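Local coordinates for luciferase-like monooxygenase (Streptomyces bottropensis, PDB 4US5), which probably acts as a luciferase-like, flavin-utilising monooxygenase of the TIM-barrel class, incorporating or reducing molecular oxygen during oxidation of a substrate, at residues V56-P59 and E60-I63; G78-L82 and S83-P87; P155-V158 and S159-P163; A189-H192 and F193-P196; K300-A304 and T305-E309. All blocks are in the same frame, centred on the assembly; numbering follows the deposited sequence.

Contact 1 of 5, residues V56-P59 and E60-I63; sequences VPAP and EILI. With NA (sodium ion), chain O.
E60 CG stands between its backbone N and carbonyl carbon (chi1 66°), and a second bend at chi2 (-87°) folds the carboxylate back over A58 and P59, at the start of its own helix. E60 OE1 comes within 3.4 Å of P59 CD, and E60 OE2 lies 3.8 Å from A58 CB. E60 OE1 also binds a sodium ion at 2.9 Å, shared with water 1 and E47. OE2 makes a salt bridge to K89 of the second subunit. Both oxygens are therefore engaged, which limits rotation of the group. If an alanine stood in place of E60, the sodium ion would probably lose a ligand and K89 of the second subunit its charge partner. A58 is the N-cap residue. A58 O accepts I61 N at 3.0 Å. P59 O accepts I63 N at 2.8 Å and so closes a helical turn. P59, with no N-H to satisfy, suits this first turn. V56 CG2 meets L62 CD2 at 3.9 Å, the two side chains crossing at about a right angle. A58 CB rests 4.0 Å from I61 CG1. V56, P59, L62 and I63 pack on V45 of strand 42-45. V56 also touches L25 of helix 21-38, E60 and I63 reach helix 87-100, and I61 meets L97 of the second subunit.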
loop_
_atom_site.group_PDB
_atom_site.type_symbol
_atom_site.label_atom_id
_atom_site.label_comp_id
_atom_site.label_asym_id
_atom_site.label_seq_id
_atom_site.Cartn_x
_atom_site.Cartn_y
_atom_site.Cartn_z
ATOM N N VAL B 56 -1.544 2.108 12.439
ATOM C CA VAL B 56 -1.119 2.189 11.052
ATOM C C VAL B 56 0.367 2.491 10.899
ATOM O O VAL B 56 0.794 3.658 10.962
ATOM C CB VAL B 56 -1.883 3.269 10.255
ATOM C CG1 VAL B 56 -1.424 3.271 8.797
ATOM C CG2 VAL B 56 -3.358 3.004 10.307
ATOM N N PRO B 57 1.154 1.446 10.647
ATOM C CA PRO B 57 2.552 1.625 10.294
ATOM C C PRO B 57 2.751 1.863 8.798
ATOM O O PRO B 57 3.880 2.236 8.383
ATOM C CB PRO B 57 3.184 0.290 10.712
ATOM C CG PRO B 57 2.109 -0.713 10.509
ATOM C CD PRO B 57 0.799 0.035 10.782
ATOM N N ALA B 58 1.718 1.573 7.988
ATOM C CA ALA B 58 1.797 1.606 6.520
ATOM C C ALA B 58 0.635 2.436 5.954
ATOM O O ALA B 58 -0.376 1.896 5.513
ATOM C CB ALA B 58 1.783 0.216 5.938
ATOM N N PRO B 59 0.755 3.767 6.039
ATOM C CA PRO B 59 -0.333 4.636 5.617
ATOM C C PRO B 59 -0.770 4.382 4.212
ATOM O O PRO B 59 -1.963 4.519 3.901
ATOM C CB PRO B 59 0.241 6.063 5.804
ATOM C CG PRO B 59 1.726 5.887 5.893
ATOM C CD PRO B 59 1.917 4.529 6.530
ATOM N N GLU B 60 0.151 4.007 3.342
ATOM C CA GLU B 60 -0.157 3.779 1.927
ATOM C C GLU B 60 -1.250 2.735 1.720
ATOM O O GLU B 60 -2.051 2.814 0.768
ATOM C CB GLU B 60 1.113 3.420 1.155
ATOM C CG GLU B 60 1.777 2.093 1.536
ATOM C CD GLU B 60 2.757 2.168 2.700
ATOM O OE1 GLU B 60 2.712 3.119 3.519
ATOM O OE2 GLU B 60 3.606 1.242 2.797
ATOM N N ILE B 61 -1.328 1.772 2.631
ATOM C CA ILE B 61 -2.368 0.719 2.539
ATOM C C ILE B 61 -3.738 1.285 2.897
ATOM O O ILE B 61 -4.733 1.059 2.163
ATOM C CB ILE B 61 -2.047 -0.472 3.484
ATOM C CG1 ILE B 61 -0.711 -1.131 3.068
ATOM C CG2 ILE B 61 -3.209 -1.463 3.480
ATOM C CD1 ILE B 61 -0.687 -1.653 1.644
ATOM N N LEU B 62 -3.810 2.074 3.961
ATOM C CA LEU B 62 -5.067 2.708 4.315
ATOM C C LEU B 62 -5.495 3.796 3.294
ATOM O O LEU B 62 -6.662 3.944 3.013
ATOM C CB LEU B 62 -4.987 3.283 5.743
ATOM C CG LEU B 62 -6.309 3.574 6.441
ATOM C CD1 LEU B 62 -7.207 2.369 6.535
ATOM C CD2 LEU B 62 -6.125 4.184 7.825
ATOM N N ILE B 63 -4.524 4.517 2.723
ATOM C CA ILE B 63 -4.794 5.459 1.656
ATOM C C ILE B 63 -5.439 4.765 0.463
ATOM O O ILE B 63 -6.456 5.234 -0.090
ATOM C CB ILE B 63 -3.521 6.222 1.238
ATOM C CG1 ILE B 63 -3.037 7.084 2.410
ATOM C CG2 ILE B 63 -3.782 7.061 0.006
ATOM C CD1 ILE B 63 -1.595 7.426 2.304
HETATM NA NA NA O . 5.194 3.991 4.657
HETATM O O HOH W 1 6.789 3.846 2.365
#

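Contact 2 of 5, residues G78-L82 and S83-P87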
loop_
_atom_site.group_PDB
_atom_site.type_symbol
_atom_site.label_atom_id
_atom_site.label_comp_id
_atom_site.label_asym_id
_atom_site.label_seq_id
_atom_site.Cartn_x
_atom_site.Cartn_y
_atom_site.Cartn_z
ATOM N N GLY B 78 0.313 11.622 5.958
ATOM C CA GLY B 78 0.675 12.733 6.867
ATOM C C GLY B 78 1.375 12.229 8.124
ATOM O O GLY B 78 0.813 12.325 9.210
ATOM N N GLY B 79 2.558 11.641 8.004
ATOM C CA GLY B 79 3.329 11.585 6.765
ATOM C C GLY B 79 4.112 10.282 6.623
ATOM O O GLY B 79 4.348 9.571 7.613
ATOM N N VAL B 80 4.554 9.978 5.411
ATOM C CA VAL B 80 5.479 8.889 5.189
ATOM C C VAL B 80 6.862 9.240 5.751
ATOM O O VAL B 80 7.394 10.299 5.494
ATOM C CB VAL B 80 5.592 8.566 3.683
ATOM C CG1 VAL B 80 6.818 7.703 3.392
ATOM C CG2 VAL B 80 4.340 7.866 3.221
ATOM N N LEU B 81 7.435 8.314 6.502
ATOM C CA LEU B 81 8.767 8.519 7.120
ATOM C C LEU B 81 9.889 8.186 6.120
ATOM O O LEU B 81 10.450 7.083 6.089
ATOM C CB LEU B 81 8.856 7.708 8.377
ATOM C CG LEU B 81 7.749 7.977 9.374
ATOM C CD1 LEU B 81 7.958 7.115 10.618
ATOM C CD2 LEU B 81 7.567 9.444 9.743
ATOM N N LEU B 82 10.157 9.154 5.258
ATOM C CA LEU B 82 10.953 8.950 4.065
ATOM C C LEU B 82 12.386 8.507 4.383
ATOM O O LEU B 82 13.009 7.830 3.569
ATOM C CB LEU B 82 10.966 10.216 3.219
ATOM C CG LEU B 82 11.743 10.177 1.919
ATOM C CD1 LEU B 82 11.270 9.096 0.978
ATOM C CD2 LEU B 82 11.657 11.554 1.234
ATOM N N SER B 83 12.873 8.835 5.579
ATOM C CA SER B 83 14.220 8.421 5.962
ATOM C C SER B 83 14.365 6.931 6.038
ATOM O O SER B 83 15.473 6.433 6.054
ATOM C CB SER B 83 14.623 8.999 7.306
ATOM O OG SER B 83 14.690 10.406 7.244
ATOM N N LEU B 84 13.232 6.212 6.111
ATOM C CA LEU B 84 13.257 4.774 6.258
ATOM C C LEU B 84 13.248 4.025 4.939
ATOM O O LEU B 84 13.402 2.814 4.936
ATOM C CB LEU B 84 12.032 4.295 7.075
ATOM C CG LEU B 84 11.816 4.870 8.442
ATOM C CD1 LEU B 84 10.495 4.317 9.009
ATOM C CD2 LEU B 84 12.981 4.530 9.356
ATOM N N TYR B 85 12.984 4.728 3.837
ATOM C CA TYR B 85 12.678 4.098 2.585
ATOM C C TYR B 85 13.510 4.623 1.426
ATOM O O TYR B 85 13.926 5.752 1.427
ATOM C CB TYR B 85 11.202 4.338 2.249
ATOM C CG TYR B 85 10.265 3.910 3.359
ATOM C CD1 TYR B 85 10.196 2.573 3.746
ATOM C CD2 TYR B 85 9.548 4.836 4.079
ATOM C CE1 TYR B 85 9.404 2.178 4.791
ATOM C CE2 TYR B 85 8.693 4.449 5.099
ATOM C CZ TYR B 85 8.628 3.112 5.452
ATOM O OH TYR B 85 7.765 2.732 6.441
ATOM N N SER B 86 13.649 3.797 0.398
ATOM C CA SER B 86 14.130 4.277 -0.895
ATOM C C SER B 86 13.169 5.314 -1.436
ATOM O O SER B 86 11.990 5.052 -1.522
ATOM C CB SER B 86 14.210 3.106 -1.873
ATOM O OG SER B 86 14.301 3.566 -3.199
ATOM N N PRO B 87 13.681 6.500 -1.846
ATOM C CA PRO B 87 12.799 7.455 -2.491
ATOM C C PRO B 87 12.140 6.946 -3.778
ATOM O O PRO B 87 11.043 7.360 -4.089
ATOM C CB PRO B 87 13.713 8.655 -2.758
ATOM C CG PRO B 87 14.754 8.549 -1.688
ATOM C CD PRO B 87 15.011 7.087 -1.560
#
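The aromatic ring of Y85 is approached obliquely by L81 O and V80 CG1. L81 O lies only 3.1 Å from Y85 CD2, a tight fit, and V80 CG1 is 4.0 Å from the same carbon. One face of the ring carries L84 CB, 3.8 Å above the plane and over its centre. The ring is set back across the preceding residues because CG lies anti to the carbonyl carbon, beside the backbone N (chi1 -54°). Its hydroxyl has partners beyond the turn: E47 of the same chain and K89 of the second subunit. The same E47 also accepts the backbone N of L81.

Two successive backbone bonds of the 3-10 kind shape the turn. L84 N donates to L81 O at 2.9 Å. Y85 N donates to L82 O at 3.1 Å. L81 is the centre of an inverse gamma turn.

Apolar contacts follow the bend. L81 and L84 lie side by side and point the same way, with L81 CB 3.8 Å from L84 CD1. L82 CD1 reaches P87 CA at 4.1 Å. S86 then takes the N-cap position of helix 87-100. Its OG makes weak bonds to L88 N and K89 N and also bonds A122 O of the second subunit.

The stretch leads from the C-terminal end of a barrel strand into the next helix, the end where TIM barrels carry their active sites. The cis peptide between G78 and G79 is consistent with the non-prolyl cis bond known near the flavin site of bacterial luciferases.

Contact 3 of 5, residues P155-V158 and S159-P163; sequences PFTV and SPRMP. With NA (sodium ion), chain I.
T157 and R161 make the main side-chain contact, and it is van der Waals in nature. T157 CG2 lies 3.8 Å from R161 NH1, oblique to the guanidinium group. The arginine chain is bent at chi3 (-57°), and R161 CD stays 4.1 Å from T157 CB. Nearer the backbone, R161 CG passes 3.7 Å from V158 O.

No direct hydrogen bond joins the two segments. Water 2 links them instead. It accepts S159 N at 2.8 Å and donates a long, weak bond of 3.5 Å to T157 O.

This is an irregular loop between helix 134-147 and strand 167-172 of the barrel, and the peptide between S159 and P160 is cis. P160 O is held by R95 of helix 87-100, while V158 packs on L88 and R95 of that helix.

Metal binding comes from the serine. S159 OG binds a sodium ion at 2.7 Å. The other protein ligands are the carbonyl oxygens of H48, E51 and N54 of the second subunit, so the ion spans the dimer interface. Packing there adds S159 on A50, P160 on A55 and R161 on I52, all three partners belonging to the second subunit.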
loop_
_atom_site.group_PDB
_atom_site.type_symbol
_atom_site.label_atom_id
_atom_site.label_comp_id
_atom_site.label_asym_id
_atom_site.label_seq_id
_atom_site.Cartn_x
_atom_site.Cartn_y
_atom_site.Cartn_z
ATOM N N PRO B 155 18.058 7.071 -16.154
ATOM C CA PRO B 155 18.214 5.969 -17.108
ATOM C C PRO B 155 17.035 4.950 -17.157
ATOM O O PRO B 155 17.070 4.026 -17.964
ATOM C CB PRO B 155 19.494 5.276 -16.631
ATOM C CG PRO B 155 19.607 5.612 -15.184
ATOM C CD PRO B 155 19.013 6.981 -15.034
ATOM N N PHE B 156 16.014 5.122 -16.319
ATOM C CA PHE B 156 14.870 4.211 -16.317
ATOM C C PHE B 156 13.594 4.977 -16.013
ATOM O O PHE B 156 13.653 6.112 -15.541
ATOM C CB PHE B 156 15.095 3.069 -15.309
ATOM C CG PHE B 156 15.423 3.540 -13.909
ATOM C CD1 PHE B 156 14.429 4.032 -13.085
ATOM C CD2 PHE B 156 16.728 3.493 -13.418
ATOM C CE1 PHE B 156 14.723 4.475 -11.815
ATOM C CE2 PHE B 156 17.033 3.937 -12.139
ATOM C CZ PHE B 156 16.014 4.430 -11.327
ATOM N N THR B 157 12.452 4.355 -16.265
ATOM C CA THR B 157 11.146 4.968 -15.972
ATOM C C THR B 157 10.629 4.613 -14.579
ATOM O O THR B 157 10.929 3.550 -14.030
ATOM C CB THR B 157 10.092 4.562 -17.016
ATOM O OG1 THR B 157 9.888 3.134 -16.985
ATOM C CG2 THR B 157 10.552 4.998 -18.416
ATOM N N VAL B 158 9.831 5.505 -14.020
ATOM C CA VAL B 158 9.203 5.284 -12.746
ATOM C C VAL B 158 7.753 4.887 -13.008
ATOM O O VAL B 158 6.900 5.734 -13.323
ATOM C CB VAL B 158 9.300 6.539 -11.865
ATOM C CG1 VAL B 158 8.625 6.309 -10.535
ATOM C CG2 VAL B 158 10.780 6.905 -11.656
ATOM N N SER B 159 7.481 3.596 -12.894
ATOM C CA SER B 159 6.154 3.076 -13.135
ATOM C C SER B 159 5.220 3.328 -11.988
ATOM O O SER B 159 5.641 3.418 -10.836
ATOM C CB SER B 159 6.191 1.564 -13.314
ATOM O OG SER B 159 7.113 1.171 -14.268
ATOM N N PRO B 160 3.929 3.433 -12.265
ATOM C CA PRO B 160 3.295 3.597 -13.551
ATOM C C PRO B 160 3.308 5.063 -13.947
ATOM O O PRO B 160 2.963 5.924 -13.121
ATOM C CB PRO B 160 1.872 3.123 -13.310
ATOM C CG PRO B 160 1.639 3.288 -11.842
ATOM C CD PRO B 160 2.949 3.294 -11.161
ATOM N N ARG B 161 3.679 5.346 -15.189
ATOM C CA ARG B 161 3.649 6.716 -15.711
ATOM C C ARG B 161 2.245 7.158 -16.041
ATOM O O ARG B 161 1.502 6.442 -16.693
ATOM C CB ARG B 161 4.492 6.813 -16.998
ATOM C CG ARG B 161 5.930 6.365 -16.847
ATOM C CD ARG B 161 6.763 6.594 -18.123
ATOM N NE ARG B 161 6.189 5.934 -19.286
ATOM C CZ ARG B 161 6.752 5.902 -20.490
ATOM N NH1 ARG B 161 7.922 6.492 -20.715
ATOM N NH2 ARG B 161 6.138 5.264 -21.481
HETATM N N MSE B 162 1.866 8.328 -15.552
HETATM C CA MSE B 162 0.642 8.994 -15.940
HETATM C C MSE B 162 0.917 10.482 -15.865
HETATM O O MSE B 162 1.792 10.919 -15.098
HETATM C CB MSE B 162 -0.527 8.722 -14.984
HETATM C CG MSE B 162 -1.054 7.277 -14.991
HETATM SE SE MSE B 162 -1.762 6.800 -16.765
HETATM C CE MSE B 162 -3.426 7.793 -16.733
ATOM N N PRO B 163 0.131 11.286 -16.600
ATOM C CA PRO B 163 0.227 12.738 -16.411
ATOM C C PRO B 163 -0.008 13.149 -14.942
ATOM O O PRO B 163 -0.903 12.614 -14.283
ATOM C CB PRO B 163 -0.894 13.286 -17.306
ATOM C CG PRO B 163 -1.095 12.226 -18.357
ATOM C CD PRO B 163 -0.897 10.930 -17.598
HETATM NA NA NA I . 6.650 -1.494 -14.376
HETATM O O HOH W 2 9.153 1.727 -11.627
#

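Contact 4 of 5, residues A189-H192 and F193-P196; sequences AYAH and FITP
Y190 OH donates to T195 O at 2.7 Å. The donor lies in the carbonyl plane, on a lone pair, and T195 O in turn sits at the edge of the tyrosine ring, in its plane. The two side chains cross at about a right angle, with T195 CB 3.3 Å from Y190 OH. The ring gets there because CG is anti to the backbone N (chi1 -172°), which carries the hydroxyl to T195 O. T195 OG1 bonds A173 O.

A191 O is gripped by two backbone donors. I194 N donates to A191 O at 3.0 Å. T195 N donates to A191 O at 3.1 Å. The chain thus wraps round A191 O as it leaves the strand.

A191 is the centre of an inverse gamma turn, closed by a weak bond from H192 N to Y190 O. The turn lies at the C-terminal end of strand 188-191 of the TIM barrel, on the way to helix 199-209.

H192 is held at both ring nitrogens, ND1 by T199 and NE2 by P284 O. H192 CE1 lies 3.5 Å from P196 CB, and the two side chains cross at about a right angle. Packing continues round A191 CB, which is 3.6 Å from I194 CG1 and 3.8 Å from F193 CE1. I194 CG1 also covers one face of the F193 ring, displaced toward the rim. Further out, Y190 packs on A202 and M203 of helix 199-209, and F193 on S224 and V226 of strand 221-229.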
loop_
_atom_site.group_PDB
_atom_site.type_symbol
_atom_site.label_atom_id
_atom_site.label_comp_id
_atom_site.label_asym_id
_atom_site.label_seq_id
_atom_site.Cartn_x
_atom_site.Cartn_y
_atom_site.Cartn_z
ATOM N N ALA B 189 3.013 21.592 6.556
ATOM C CA ALA B 189 2.060 21.398 7.630
ATOM C C ALA B 189 2.806 21.323 8.948
ATOM O O ALA B 189 3.640 20.440 9.157
ATOM C CB ALA B 189 1.266 20.138 7.394
ATOM N N TYR B 190 2.522 22.266 9.837
ATOM C CA TYR B 190 3.175 22.328 11.150
ATOM C C TYR B 190 2.345 21.694 12.236
ATOM O O TYR B 190 1.188 22.082 12.466
ATOM C CB TYR B 190 3.470 23.782 11.568
ATOM C CG TYR B 190 4.308 23.883 12.827
ATOM C CD1 TYR B 190 5.675 23.817 12.772
ATOM C CD2 TYR B 190 3.713 24.044 14.073
ATOM C CE1 TYR B 190 6.449 23.913 13.934
ATOM C CE2 TYR B 190 4.468 24.135 15.233
ATOM C CZ TYR B 190 5.853 24.046 15.149
ATOM O OH TYR B 190 6.611 24.133 16.295
ATOM N N ALA B 191 2.963 20.789 12.977
ATOM C CA ALA B 191 2.304 20.127 14.111
ATOM C C ALA B 191 2.344 20.940 15.404
ATOM O O ALA B 191 3.161 20.685 16.295
ATOM C CB ALA B 191 2.901 18.725 14.336
ATOM N N HIS B 192 1.369 21.818 15.551
ATOM C CA HIS B 192 1.248 22.638 16.733
ATOM C C HIS B 192 1.106 21.781 17.991
ATOM O O HIS B 192 1.676 22.110 19.057
ATOM C CB HIS B 192 0.069 23.568 16.598
ATOM C CG HIS B 192 -0.321 24.201 17.876
ATOM N ND1 HIS B 192 0.394 25.230 18.447
ATOM C CD2 HIS B 192 -1.252 23.837 18.788
ATOM C CE1 HIS B 192 -0.138 25.528 19.619
ATOM N NE2 HIS B 192 -1.178 24.735 19.818
ATOM N N PHE B 193 0.387 20.670 17.862
ATOM C CA PHE B 193 0.097 19.836 19.002
ATOM C C PHE B 193 1.331 19.094 19.485
ATOM O O PHE B 193 1.336 18.547 20.582
ATOM C CB PHE B 193 -1.034 18.838 18.681
ATOM C CG PHE B 193 -0.675 17.795 17.649
ATOM C CD1 PHE B 193 -0.738 18.081 16.299
ATOM C CD2 PHE B 193 -0.336 16.504 18.027
ATOM C CE1 PHE B 193 -0.435 17.128 15.357
ATOM C CE2 PHE B 193 -0.022 15.552 17.088
ATOM C CZ PHE B 193 -0.090 15.855 15.744
ATOM N N ILE B 194 2.358 19.044 18.649
ATOM C CA ILE B 194 3.632 18.392 19.011
ATOM C C ILE B 194 4.611 19.409 19.612
ATOM O O ILE B 194 5.207 19.156 20.665
ATOM C CB ILE B 194 4.289 17.729 17.796
ATOM C CG1 ILE B 194 3.356 16.631 17.261
ATOM C CG2 ILE B 194 5.694 17.170 18.152
ATOM C CD1 ILE B 194 3.944 15.757 16.175
ATOM N N THR B 195 4.761 20.557 18.963
ATOM C CA THR B 195 5.711 21.581 19.387
ATOM C C THR B 195 5.048 22.967 19.479
ATOM O O THR B 195 5.317 23.860 18.671
ATOM C CB THR B 195 6.910 21.573 18.426
ATOM O OG1 THR B 195 7.393 20.235 18.305
ATOM C CG2 THR B 195 8.069 22.455 18.929
ATOM N N PRO B 196 4.163 23.145 20.458
ATOM C CA PRO B 196 3.400 24.374 20.565
ATOM C C PRO B 196 4.268 25.565 21.004
ATOM O O PRO B 196 3.865 26.700 20.803
ATOM C CB PRO B 196 2.357 24.060 21.636
ATOM C CG PRO B 196 2.958 22.948 22.424
ATOM C CD PRO B 196 3.755 22.149 21.444
#

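Contact 5 of 5, residues K300-A304 and T305-E309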
loop_
_atom_site.group_PDB
_atom_site.type_symbol
_atom_site.label_atom_id
_atom_site.label_comp_id
_atom_site.label_asym_id
_atom_site.label_seq_id
_atom_site.Cartn_x
_atom_site.Cartn_y
_atom_site.Cartn_z
ATOM N N LYS B 300 -8.142 32.412 15.670
ATOM C CA LYS B 300 -7.014 33.252 16.112
ATOM C C LYS B 300 -5.705 32.636 15.654
ATOM O O LYS B 300 -4.801 33.336 15.146
ATOM C CB LYS B 300 -7.006 33.388 17.627
ATOM C CG LYS B 300 -8.102 34.271 18.216
ATOM C CD LYS B 300 -7.833 34.565 19.699
ATOM C CE LYS B 300 -8.825 35.551 20.315
ATOM N NZ LYS B 300 -8.705 35.656 21.804
HETATM N N MSE B 301 -5.593 31.311 15.822
HETATM C CA MSE B 301 -4.360 30.603 15.505
HETATM C C MSE B 301 -4.113 30.605 14.033
HETATM O O MSE B 301 -2.994 30.845 13.576
HETATM C CB MSE B 301 -4.428 29.173 16.059
HETATM C CG MSE B 301 -4.401 29.198 17.587
HETATM SE SE MSE B 301 -4.937 27.486 18.323
HETATM C CE MSE B 301 -3.334 26.499 17.811
ATOM N N ALA B 302 -5.156 30.364 13.266
ATOM C CA ALA B 302 -5.054 30.422 11.804
ATOM C C ALA B 302 -4.681 31.825 11.261
ATOM O O ALA B 302 -3.838 31.945 10.378
ATOM C CB ALA B 302 -6.323 29.919 11.166
ATOM N N ASP B 303 -5.304 32.864 11.805
ATOM C CA ASP B 303 -5.004 34.239 11.401
ATOM C C ASP B 303 -3.545 34.538 11.656
ATOM O O ASP B 303 -2.857 35.103 10.805
ATOM C CB ASP B 303 -5.861 35.246 12.181
ATOM C CG ASP B 303 -7.293 35.262 11.744
ATOM O OD1 ASP B 303 -7.617 34.744 10.672
ATOM O OD2 ASP B 303 -8.137 35.787 12.497
ATOM N N ALA B 304 -3.064 34.158 12.847
ATOM C CA ALA B 304 -1.701 34.463 13.237
ATOM C C ALA B 304 -0.648 33.749 12.400
ATOM O O ALA B 304 0.419 34.297 12.147
ATOM C CB ALA B 304 -1.493 34.166 14.709
ATOM N N THR B 305 -0.947 32.503 11.998
ATOM C CA THR B 305 0.016 31.682 11.318
ATOM C C THR B 305 -0.099 31.730 9.803
ATOM O O THR B 305 0.762 31.205 9.119
ATOM C CB THR B 305 -0.126 30.216 11.768
ATOM O OG1 THR B 305 -1.476 29.779 11.534
ATOM C CG2 THR B 305 0.217 30.088 13.272
ATOM N N GLY B 306 -1.172 32.324 9.291
ATOM C CA GLY B 306 -1.454 32.323 7.866
ATOM C C GLY B 306 -1.907 30.966 7.361
ATOM O O GLY B 306 -1.859 30.713 6.174
ATOM N N ALA B 307 -2.396 30.115 8.258
ATOM C CA ALA B 307 -2.825 28.772 7.872
ATOM C C ALA B 307 -4.079 28.854 6.979
ATOM O O ALA B 307 -5.014 29.559 7.300
ATOM C CB ALA B 307 -3.105 27.935 9.095
ATOM N N GLU B 308 -4.039 28.145 5.860
ATOM C CA GLU B 308 -5.155 28.022 4.939
ATOM C C GLU B 308 -6.155 26.933 5.394
ATOM O O GLU B 308 -7.360 27.001 5.103
ATOM C CB GLU B 308 -4.610 27.635 3.557
ATOM C CG GLU B 308 -3.605 28.624 2.973
ATOM C CD GLU B 308 -3.008 28.146 1.657
ATOM O OE1 GLU B 308 -3.255 26.985 1.266
ATOM O OE2 GLU B 308 -2.295 28.935 1.009
ATOM N N GLU B 309 -5.623 25.932 6.099
ATOM C CA GLU B 309 -6.409 24.797 6.568
ATOM C C GLU B 309 -5.897 24.382 7.900
ATOM O O GLU B 309 -4.719 24.578 8.226
ATOM C CB GLU B 309 -6.285 23.519 5.682
ATOM C CG GLU B 309 -6.456 23.718 4.237
ATOM C CD GLU B 309 -6.153 22.476 3.424
ATOM O OE1 GLU B 309 -6.183 21.304 3.925
ATOM O OE2 GLU B 309 -5.924 22.699 2.231
HETATM O O HOH W 3 -5.026 32.375 7.408
#
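T305 turns back on M301 with both its hydroxyl and its backbone N. T305 OG1 donates to M301 O at 2.8 Å, and T305 N donates to the same oxygen at 3.1 Å. The two donors come from opposite faces of the carbonyl plane. The hydroxyl can reach because OG1 stands between the backbone N and the carbonyl carbon (chi1 56°), facing back down the helix. T305 OG1 also receives a weak bond from A307 N at 3.4 Å. With a valine in its place, M301 O would probably keep the backbone bond alone, and A307 N would lose this weak acceptor. T305 further packs on T199 and M203 of helix 199-209.

G306 is the first residue to leave helical geometry. Its phi is positive (72°), a value that favours glycine. G306 N still makes a weak bond to A302 O at 2.9 Å. This is the C-terminal end of helix 291-305, which leads into strand 309-313 of the TIM barrel.

A307 N makes a weak 3.2 Å bond to A302 O. Water 3 bridges the same pair of residues, donating to A302 O and, at 2.8 Å, to A307 O. A302 O thus collects several bonds, none of the backbone ones in this turn strong. The methyl groups meet as well, A307 CB lying 4.3 Å from A302 CB. On its outer side A307 packs against L223 of strand 221-229 and M203 of helix 199-209.

In the fold
From the N terminus, the five contacts follow in series, and none nests in or crosses another. Contact 1 joins the loop after strand 42-45 to helix 59-68. Contact 2 turns strand 74-81 toward helix 87-100, and contacts 1 and 2 touch through P59 and V80. Contact 3 lies in the outlying loop before strand 167-172, its centre about 20 Å from that of contact 2. All three touch the second subunit. Contact 4 turns the chain out of strand 188-191. Contact 5 ends helix 291-305 ahead of strand 309-313. Contacts 4 and 5 touch where M301 packs on H192, and neither segment pair meets the other subunit.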